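PDB 3VV3: deseasin MCP-01 from Pseudoalteromonas sp., which degrades collagen as a secreted-type serine protease of the subtilisin family, hydrolysing its peptide bonds. Local coordinates for residues 35-40 and 320-325. Numbering follows the deposited sequence.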
# COMPACT_ATOMS: atom_id res chain seq x y z
N TRP A 35 -4.51 12.72 26.89
CA TRP A 35 -3.54 12.08 27.77
C TRP A 35 -3.53 12.68 29.18
O TRP A 35 -2.95 12.10 30.08
CB TRP A 35 -2.14 12.11 27.16
CG TRP A 35 -2.03 11.25 25.93
CD1 TRP A 35 -2.79 10.15 25.63
CD2 TRP A 35 -1.10 11.40 24.85
NE1 TRP A 35 -2.39 9.62 24.43
CE2 TRP A 35 -1.36 10.37 23.93
CE3 TRP A 35 -0.08 12.32 24.57
CZ2 TRP A 35 -0.63 10.22 22.75
CZ3 TRP A 35 0.64 12.17 23.41
CH2 TRP A 35 0.36 11.13 22.51
N SER A 36 -4.17 13.82 29.36
CA SER A 36 -4.30 14.38 30.71
C SER A 36 -5.29 13.56 31.52
O SER A 36 -5.28 13.59 32.76
CB SER A 36 -4.72 15.86 30.65
OG SER A 36 -6.05 16.00 30.20
N ILE A 37 -6.15 12.82 30.82
CA ILE A 37 -7.15 11.96 31.45
C ILE A 37 -6.63 10.53 31.57
O ILE A 37 -6.71 9.92 32.63
CB ILE A 37 -8.46 11.96 30.65
CG1 ILE A 37 -9.04 13.38 30.56
CG2 ILE A 37 -9.48 10.98 31.24
CD1 ILE A 37 -10.20 13.51 29.58
N SER A 38 -6.08 10.01 30.47
CA SER A 38 -5.53 8.66 30.47
C SER A 38 -4.49 8.51 29.37
O SER A 38 -4.66 9.06 28.28
CB SER A 38 -6.64 7.63 30.24
OG SER A 38 -6.12 6.31 30.33
N THR A 39 -3.43 7.78 29.67
CA THR A 39 -2.46 7.37 28.66
C THR A 39 -2.55 5.87 28.38
O THR A 39 -1.71 5.30 27.69
CB THR A 39 -1.01 7.77 29.02
OG1 THR A 39 -0.71 7.38 30.37
CG2 THR A 39 -0.83 9.28 28.87
N GLY A 40 -3.58 5.23 28.93
CA GLY A 40 -3.90 3.86 28.59
C GLY A 40 -3.46 2.85 29.62
O GLY A 40 -2.72 3.17 30.55
N ASN A 320 -11.96 12.39 17.60
CA ASN A 320 -11.36 13.23 18.63
C ASN A 320 -11.32 12.46 19.94
O ASN A 320 -12.34 12.27 20.59
CB ASN A 320 -12.14 14.54 18.81
CG ASN A 320 -11.42 15.51 19.71
OD1 ASN A 320 -11.02 15.15 20.83
ND2 ASN A 320 -11.19 16.72 19.22
N VAL A 321 -10.13 12.00 20.30
CA VAL A 321 -10.02 11.07 21.42
C VAL A 321 -10.14 11.80 22.75
O VAL A 321 -10.58 11.22 23.75
CB VAL A 321 -8.76 10.18 21.35
CG1 VAL A 321 -7.48 11.00 21.51
CG2 VAL A 321 -8.85 9.04 22.40
N ASN A 322 -9.78 13.08 22.77
CA ASN A 322 -9.99 13.86 23.98
C ASN A 322 -11.48 13.92 24.31
O ASN A 322 -11.89 13.61 25.43
CB ASN A 322 -9.43 15.28 23.84
CG ASN A 322 -9.59 16.09 25.13
OD1 ASN A 322 -9.22 15.63 26.21
ND2 ASN A 322 -10.16 17.28 25.01
N GLN A 323 -12.29 14.31 23.33
CA GLN A 323 -13.73 14.39 23.56
C GLN A 323 -14.33 13.01 23.86
O GLN A 323 -15.29 12.90 24.61
CB GLN A 323 -14.45 15.04 22.38
CG GLN A 323 -15.89 15.47 22.71
CD GLN A 323 -15.94 16.59 23.76
OE1 GLN A 323 -15.24 17.59 23.63
NE2 GLN A 323 -16.76 16.41 24.79
N ALA A 324 -13.76 11.97 23.27
CA ALA A 324 -14.24 10.62 23.53
C ALA A 324 -14.07 10.28 25.01
O ALA A 324 -14.98 9.74 25.64
CB ALA A 324 -13.50 9.61 22.66
N LEU A 325 -12.89 10.58 25.55
CA LEU A 325 -12.60 10.31 26.96
C LEU A 325 -13.50 11.13 27.86
O LEU A 325 -14.00 10.64 28.88
CB LEU A 325 -11.13 10.60 27.30
CG LEU A 325 -10.12 9.47 27.11
CD1 LEU A 325 -10.29 8.74 25.80
CD2 LEU A 325 -8.70 9.96 27.28
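Ile37 and Leu325 make the apolar part of a small, partly buried contact between the loop leading into strand 45-50 and the last helix, 321-327, on the periphery of the subtilisin-type alpha/beta domain. At the start of that helix Asn320 is the N-cap: its OD1 accepts from Gln323 N at 2.9 Å, nearly straight at the hydrogen (172°) but with the donor lifted 40° out of the carbonyl plane. ND2 of the same amide donates to Asp304 and to Asp30, a calcium ligand, which links the cap to that metal site. The Val321 side chain touches Ala279 and Leu282 of helix 269-284. One residue on, Asn322 OD1 lies 4.1 Å from Ile37 CD1, the two side chains crossing at about a right angle. Leu325 completes the contact, sliding past Ile37 in the opposite direction. Ile37 CG1 stands beside its own backbone N (chi1 -60°), and the extended chain beyond it carries CD1 to 3.8 Å from Leu325 CB. Leu325 CD2 lies against the loop backbone, 3.9 Å from Ile37 CB and 4.1 Å from Ser38 N.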